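Local coordinates for putative uronate isomerase (Thermotoga maritima, PDB 4NAR), which is of unproven function but belongs to the lactate racemase family and may therefore act as a racemase or isomerase of small hydroxy acids, at residues 315-318 with 319-322; 328-331 with 332-336; 382-385 with 386-389. One frame throughout, in Å; residues are numbered along the deposited sequence.

Leaving strand 302-308 of the five-stranded parallel sheet, the chain runs through a loop that contact 1 folds onto the start of helix 318-327. Contact 2 follows at the far end of that helix, where residues 328-331 make the connection to helix 332-341. Contact 3 comes later, as the short helix between strands 373-379 and 392-393 of the same sheet. The three lie in series, with no nesting or crossing. Contacts 2 and 3 nevertheless touch: Tyr329 N lies 2.8 Å from Val389 O, a probable hydrogen bond that ties the turn between two helices to the crossover. Contact 1 stays separate, its nearest atoms about 7 Å from either.

Contact 1. Residues 315-318 with 319-322; sequences HSNP and QMDK
Asp321 OD1 is gripped by two backbone N-H groups, that of His315 and that of Phe314 just before it, so a carboxylate from the first turn of helix 318-327 reaches back to hold the loop leading into the helix. The bond from His315 N to Asp321 OD1 is long at 3.3 Å but straight (167° at the hydrogen), and it arrives on the anti lone pair, away from OD2. Asp321 CG stands anti to its own N (chi1 -174°), which swings the acid toward the loop; its OD2 meets Arg325 in a salt bridge. Two N-H donors and an arginine would be expected to keep this carboxylate ionised.

Asn317 is the N-cap of the helix. Its OD1 accepts from Met320 N at 3.1 Å, in the carbonyl plane. Asn317 O opens the i to i+4 series with Asp321 N at 2.9 Å, and Pro318 O continues it with Lys322 N. Pro318 itself stands at the first helical position, where a backbone N-H is not needed.

Asn317 N donates to His315 ND1 in the ring plane (3.0 Å), and His315 NE2 is bonded to Thr72 OG1, which together fix the ring's rotation; Trp283 meets it edge-to-face. His315 NE2 thus links this loop to the one after strand 63-68. The same ring lies against Met320, a selenomethionine in this crystal. Met320 CB sits over one face, 4.1 Å from the ring centroid, a CH-pi contact, and SE lies over the same face at 4.3 Å from the centroid. The methyl then leans out to the rim, with Met320 CE 3.4 Å from His315 NE2. A sulfate ion, probably from the crystallisation liquor, lies about 5 Å from the Met320 side chain.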
loop_
_atom_site.group_PDB
_atom_site.type_symbol
_atom_site.label_atom_id
_atom_site.label_comp_id
_atom_site.label_asym_id
_atom_site.label_seq_id
_atom_site.Cartn_x
_atom_site.Cartn_y
_atom_site.Cartn_z
ATOM N N HIS A 315 -8.654 -10.057 -7.097
ATOM C CA HIS A 315 -8.060 -10.184 -5.766
ATOM C C HIS A 315 -7.712 -11.656 -5.592
ATOM O O HIS A 315 -8.349 -12.502 -6.225
ATOM C CB HIS A 315 -9.050 -9.727 -4.685
ATOM C CG HIS A 315 -8.408 -9.392 -3.372
ATOM N ND1 HIS A 315 -8.009 -10.353 -2.461
ATOM C CD2 HIS A 315 -8.101 -8.195 -2.810
ATOM C CE1 HIS A 315 -7.483 -9.761 -1.401
ATOM N NE2 HIS A 315 -7.530 -8.450 -1.586
ATOM N N SER A 316 -6.716 -11.975 -4.762
ATOM C CA SER A 316 -6.329 -13.382 -4.589
ATOM C C SER A 316 -7.225 -14.104 -3.573
ATOM O O SER A 316 -7.391 -15.331 -3.631
ATOM C CB SER A 316 -4.847 -13.520 -4.219
ATOM O OG SER A 316 -4.514 -12.726 -3.085
ATOM N N ASN A 317 -7.792 -13.336 -2.646
ATOM C CA ASN A 317 -8.780 -13.857 -1.713
ATOM C C ASN A 317 -10.123 -14.099 -2.434
ATOM O O ASN A 317 -10.772 -13.144 -2.873
ATOM C CB ASN A 317 -8.952 -12.872 -0.560
ATOM C CG ASN A 317 -9.925 -13.367 0.489
ATOM O OD1 ASN A 317 -11.132 -13.142 0.376
ATOM N ND2 ASN A 317 -9.409 -14.047 1.517
ATOM N N PRO A 318 -10.542 -15.378 -2.562
ATOM C CA PRO A 318 -11.689 -15.769 -3.407
ATOM C C PRO A 318 -12.947 -14.996 -3.062
ATOM O O PRO A 318 -13.708 -14.580 -3.944
ATOM C CB PRO A 318 -11.912 -17.248 -3.054
ATOM C CG PRO A 318 -10.577 -17.729 -2.547
ATOM C CD PRO A 318 -9.986 -16.526 -1.819
ATOM N N GLN A 319 -13.153 -14.805 -1.769
ATOM C CA GLN A 319 -14.320 -14.096 -1.294
ATOM C C GLN A 319 -14.300 -12.644 -1.769
ATOM O O GLN A 319 -15.279 -12.171 -2.355
ATOM C CB GLN A 319 -14.402 -14.179 0.226
ATOM C CG GLN A 319 -15.493 -13.317 0.824
ATOM C CD GLN A 319 -16.748 -14.109 1.151
ATOM O OE1 GLN A 319 -17.079 -14.314 2.334
ATOM N NE2 GLN A 319 -17.464 -14.551 0.105
HETATM N N MSE A 320 -13.189 -11.944 -1.540
HETATM C CA MSE A 320 -13.068 -10.549 -1.989
HETATM C C MSE A 320 -13.145 -10.396 -3.513
HETATM O O MSE A 320 -13.750 -9.442 -4.016
HETATM C CB MSE A 320 -11.821 -9.863 -1.412
HETATM C CG MSE A 320 -12.127 -9.095 -0.116
HETATM SE SE MSE A 320 -10.575 -8.705 0.988
HETATM C CE MSE A 320 -10.077 -7.023 0.171
ATOM N N ASP A 321 -12.554 -11.351 -4.226
ATOM C CA ASP A 321 -12.671 -11.455 -5.679
ATOM C C ASP A 321 -14.148 -11.577 -6.130
ATOM O O ASP A 321 -14.588 -10.873 -7.057
ATOM C CB ASP A 321 -11.841 -12.646 -6.181
ATOM C CG ASP A 321 -11.801 -12.734 -7.699
ATOM O OD1 ASP A 321 -10.853 -12.180 -8.304
ATOM O OD2 ASP A 321 -12.720 -13.353 -8.287
ATOM N N LYS A 322 -14.905 -12.454 -5.458
ATOM C CA LYS A 322 -16.356 -12.585 -5.669
ATOM C C LYS A 322 -17.045 -11.245 -5.424
ATOM O O LYS A 322 -17.903 -10.808 -6.198
ATOM C CB LYS A 322 -16.936 -13.628 -4.711
ATOM C CG LYS A 322 -17.949 -14.594 -5.312
ATOM C CD LYS A 322 -18.119 -15.825 -4.403
ATOM C CE LYS A 322 -16.794 -16.623 -4.279
ATOM N NZ LYS A 322 -16.553 -17.227 -2.909
#

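Contact 2. Residues 328-331 with 332-336; sequences GYHC and KDYVK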
loop_
_atom_site.group_PDB
_atom_site.type_symbol
_atom_site.label_atom_id
_atom_site.label_comp_id
_atom_site.label_asym_id
_atom_site.label_seq_id
_atom_site.Cartn_x
_atom_site.Cartn_y
_atom_site.Cartn_z
ATOM N N GLY A 328 -18.895 -4.626 -9.060
ATOM C CA GLY A 328 -18.296 -4.034 -10.249
ATOM C C GLY A 328 -17.801 -2.608 -10.003
ATOM O O GLY A 328 -17.923 -2.052 -8.889
ATOM N N TYR A 329 -17.257 -1.991 -11.049
ATOM C CA TYR A 329 -16.569 -0.713 -10.880
ATOM C C TYR A 329 -17.443 0.490 -11.215
ATOM O O TYR A 329 -17.882 0.657 -12.351
ATOM C CB TYR A 329 -15.277 -0.714 -11.690
ATOM C CG TYR A 329 -14.224 -1.656 -11.131
ATOM C CD1 TYR A 329 -13.279 -1.200 -10.206
ATOM C CD2 TYR A 329 -14.171 -2.989 -11.520
ATOM C CE1 TYR A 329 -12.303 -2.054 -9.685
ATOM C CE2 TYR A 329 -13.198 -3.848 -11.017
ATOM C CZ TYR A 329 -12.263 -3.372 -10.093
ATOM O OH TYR A 329 -11.293 -4.207 -9.568
ATOM N N HIS A 330 -17.666 1.340 -10.216
ATOM C CA HIS A 330 -18.612 2.442 -10.333
ATOM C C HIS A 330 -18.157 3.664 -9.545
ATOM O O HIS A 330 -17.221 3.579 -8.743
ATOM C CB HIS A 330 -19.972 2.009 -9.785
ATOM C CG HIS A 330 -20.561 0.816 -10.476
ATOM N ND1 HIS A 330 -21.422 0.929 -11.542
ATOM C CD2 HIS A 330 -20.421 -0.516 -10.235
ATOM C CE1 HIS A 330 -21.795 -0.282 -11.937
ATOM N NE2 HIS A 330 -21.198 -1.171 -11.164
ATOM N N CYS A 331 -18.840 4.791 -9.769
ATOM C CA CYS A 331 -18.517 6.053 -9.111
ATOM C C CYS A 331 -19.025 6.043 -7.672
ATOM O O CYS A 331 -19.803 5.157 -7.273
ATOM C CB CYS A 331 -19.126 7.243 -9.876
ATOM S SG CYS A 331 -20.965 7.347 -9.806
ATOM N N LYS A 332 -18.593 7.046 -6.908
ATOM C CA LYS A 332 -18.887 7.108 -5.485
ATOM C C LYS A 332 -20.377 7.125 -5.185
ATOM O O LYS A 332 -20.830 6.436 -4.262
ATOM C CB LYS A 332 -18.224 8.324 -4.841
ATOM C CG LYS A 332 -18.076 8.190 -3.330
ATOM C CD LYS A 332 -18.056 9.544 -2.652
ATOM C CE LYS A 332 -16.982 10.432 -3.230
ATOM N NZ LYS A 332 -16.576 11.506 -2.266
ATOM N N ASP A 333 -21.138 7.903 -5.951
ATOM C CA ASP A 333 -22.570 8.041 -5.684
ATOM C C ASP A 333 -23.364 6.775 -5.996
ATOM O O ASP A 333 -24.344 6.474 -5.313
ATOM C CB ASP A 333 -23.167 9.275 -6.374
ATOM C CG ASP A 333 -22.817 10.572 -5.649
ATOM O OD1 ASP A 333 -22.366 10.519 -4.476
ATOM O OD2 ASP A 333 -22.995 11.650 -6.259
ATOM N N TYR A 334 -22.932 6.020 -7.001
ATOM C CA TYR A 334 -23.533 4.715 -7.258
ATOM C C TYR A 334 -23.262 3.756 -6.097
ATOM O O TYR A 334 -24.137 2.979 -5.698
ATOM C CB TYR A 334 -22.997 4.113 -8.558
ATOM C CG TYR A 334 -23.525 2.724 -8.829
ATOM C CD1 TYR A 334 -24.599 2.521 -9.688
ATOM C CD2 TYR A 334 -22.962 1.612 -8.212
ATOM C CE1 TYR A 334 -25.094 1.235 -9.926
ATOM C CE2 TYR A 334 -23.446 0.336 -8.435
ATOM C CZ TYR A 334 -24.506 0.146 -9.298
ATOM O OH TYR A 334 -24.969 -1.136 -9.521
ATOM N N VAL A 335 -22.043 3.801 -5.564
ATOM C CA VAL A 335 -21.629 2.842 -4.542
ATOM C C VAL A 335 -22.326 3.105 -3.194
ATOM O O VAL A 335 -22.780 2.170 -2.522
ATOM C CB VAL A 335 -20.084 2.793 -4.421
ATOM C CG1 VAL A 335 -19.631 1.832 -3.319
ATOM C CG2 VAL A 335 -19.482 2.396 -5.766
ATOM N N LYS A 336 -22.431 4.378 -2.824
ATOM C CA LYS A 336 -23.188 4.769 -1.635
ATOM C C LYS A 336 -24.622 4.270 -1.718
ATOM O O LYS A 336 -25.185 3.806 -0.727
ATOM C CB LYS A 336 -23.195 6.286 -1.475
ATOM C CG LYS A 336 -21.937 6.837 -0.843
ATOM C CD LYS A 336 -21.716 8.263 -1.310
ATOM C CE LYS A 336 -21.069 9.102 -0.234
ATOM N NZ LYS A 336 -21.991 10.194 0.200
#
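His330 and Tyr334 lie ring on ring as an offset stack, centroids 3.9 Å apart and planes only 12° from parallel. The overlap is displaced so that Tyr334 CE2 sits over the centre of the imidazole and His330 ND1 over the centre of the phenol ring; the closest pair is His330 CG to Tyr334 CD2, 3.4 Å. Tyr334 CG points anti to the backbone N (chi1 177°), which turns the ring back along the helix to the histidine. Beside the stack, Cys331 O accepts from Val335 N at 3.1 Å, and Cys331 SG takes Tyr334 N in a weak bond of 3.7 Å.

The carboxylate of Glu369 holds two neighbouring loop residues: OE2 bonds His330 ND1 and OE1 bonds Cys331 N. Phe362 meets the Tyr334 ring edge-to-face. With an alanine in place of Tyr334, the imidazole would probably lose the ring stacked on its face, and the edge-to-face contact with Phe362 would go too. Past the cysteine, Val335 packs on Ile327 and Ile354. The whole is a helix N-terminus with a cysteine as N-cap, at the turn joining helix 318-327 to helix 332-341.

Contact 3. Residues 382-385 with 386-389; sequences PEDE and CRAV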
loop_
_atom_site.group_PDB
_atom_site.type_symbol
_atom_site.label_atom_id
_atom_site.label_comp_id
_atom_site.label_asym_id
_atom_site.label_seq_id
_atom_site.Cartn_x
_atom_site.Cartn_y
_atom_site.Cartn_z
ATOM N N PRO A 382 -10.562 -11.929 -19.617
ATOM C CA PRO A 382 -11.254 -11.825 -20.914
ATOM C C PRO A 382 -12.116 -10.573 -21.029
ATOM O O PRO A 382 -12.595 -10.028 -20.012
ATOM C CB PRO A 382 -12.132 -13.084 -20.956
ATOM C CG PRO A 382 -11.397 -14.065 -20.108
ATOM C CD PRO A 382 -10.798 -13.233 -18.975
ATOM N N GLU A 383 -12.307 -10.132 -22.269
ATOM C CA GLU A 383 -13.135 -8.965 -22.558
ATOM C C GLU A 383 -14.511 -9.022 -21.876
ATOM O O GLU A 383 -14.950 -8.050 -21.263
ATOM C CB GLU A 383 -13.303 -8.776 -24.071
ATOM C CG GLU A 383 -14.318 -7.689 -24.428
ATOM C CD GLU A 383 -14.336 -7.349 -25.920
ATOM O OE1 GLU A 383 -13.771 -8.138 -26.725
ATOM O OE2 GLU A 383 -14.913 -6.288 -26.281
ATOM N N ASP A 384 -15.187 -10.158 -21.988
ATOM C CA ASP A 384 -16.529 -10.278 -21.437
ATOM C C ASP A 384 -16.519 -10.180 -19.915
ATOM O O ASP A 384 -17.424 -9.591 -19.326
ATOM C CB ASP A 384 -17.216 -11.561 -21.922
ATOM C CG ASP A 384 -17.561 -11.509 -23.419
ATOM O OD1 ASP A 384 -17.713 -10.392 -23.968
ATOM O OD2 ASP A 384 -17.673 -12.587 -24.047
ATOM N N GLU A 385 -15.481 -10.726 -19.286
ATOM C CA GLU A 385 -15.359 -10.648 -17.839
ATOM C C GLU A 385 -15.021 -9.236 -17.372
ATOM O O GLU A 385 -15.411 -8.822 -16.274
ATOM C CB GLU A 385 -14.371 -11.701 -17.324
ATOM C CG GLU A 385 -15.082 -13.039 -17.018
ATOM C CD GLU A 385 -14.223 -14.280 -17.256
ATOM O OE1 GLU A 385 -12.986 -14.194 -17.056
ATOM O OE2 GLU A 385 -14.794 -15.343 -17.627
ATOM N N CYS A 386 -14.334 -8.481 -18.231
ATOM C CA CYS A 386 -14.094 -7.055 -17.988
ATOM C C CYS A 386 -15.368 -6.205 -18.032
ATOM O O CYS A 386 -15.609 -5.373 -17.141
ATOM C CB CYS A 386 -13.090 -6.493 -19.008
ATOM S SG CYS A 386 -11.366 -7.016 -18.756
ATOM N N ARG A 387 -16.174 -6.371 -19.078
ATOM C CA ARG A 387 -17.355 -5.526 -19.173
ATOM C C ARG A 387 -18.367 -5.916 -18.093
ATOM O O ARG A 387 -19.072 -5.050 -17.566
ATOM C CB ARG A 387 -17.942 -5.474 -20.590
ATOM C CG ARG A 387 -18.816 -6.627 -21.014
ATOM C CD ARG A 387 -19.725 -6.179 -22.162
ATOM N NE ARG A 387 -18.991 -5.981 -23.418
ATOM C CZ ARG A 387 -19.068 -6.801 -24.468
ATOM N NH1 ARG A 387 -19.864 -7.866 -24.427
ATOM N NH2 ARG A 387 -18.366 -6.554 -25.573
ATOM N N ALA A 388 -18.368 -7.199 -17.725
ATOM C CA ALA A 388 -19.146 -7.710 -16.593
ATOM C C ALA A 388 -18.930 -6.884 -15.320
ATOM O O ALA A 388 -19.860 -6.701 -14.534
ATOM C CB ALA A 388 -18.809 -9.188 -16.332
ATOM N N VAL A 389 -17.709 -6.378 -15.124
ATOM C CA VAL A 389 -17.387 -5.596 -13.922
ATOM C C VAL A 389 -17.317 -4.119 -14.265
ATOM O O VAL A 389 -16.772 -3.306 -13.493
ATOM C CB VAL A 389 -16.060 -6.065 -13.249
ATOM C CG1 VAL A 389 -16.173 -7.536 -12.851
ATOM C CG2 VAL A 389 -14.819 -5.829 -14.178
#
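Three successive i to i+4 backbone bonds, from Cys386 N to Pro382 O (2.9 Å), Arg387 N to Glu383 O and Ala388 N to Asp384 O, wind residues 383-388 into a short helix with Pro382 at the N-cap position. Val389 N bonds to Cys386 O.

On the exposed side Arg387 meets two acids from the preceding turn, Glu383 and Asp384, at different nitrogens. Its CG occupies the position between backbone N and carbonyl carbon (chi1 81°), and a further bend at chi3 carries the guanidinium back over the first turn. Asp384 runs alongside it, pointing the same way, and lays OD1 over one face of the guanidinium, 3.3 Å from Arg387 NH1; no N-H points at this oxygen, so charge alone makes the salt bridge. Glu383, extended beyond CG, crosses at a slant and brings OE2 to 3.5 Å from Arg387 NH2, its carboxylate plane turned 66° from the guanidinium.

The other side faces the protein. Cys386 packs on Ile381 and Tyr393, and Val389 on Phe314 and Tyr329. The helix is thus the connection of a beta-alpha-beta unit, strand 373-379 to strand 392-393, with its inward residues against the second strand and neighbouring loops.

Neither acid makes a flat, two-bond pairing with the arginine, so the attraction is mainly between charges and sets little direction; Asp384 and Arg387 also touch a crystal neighbour, so their exact poses may differ in solution. Acids in the first turn should still suit the positive end of the helix dipole.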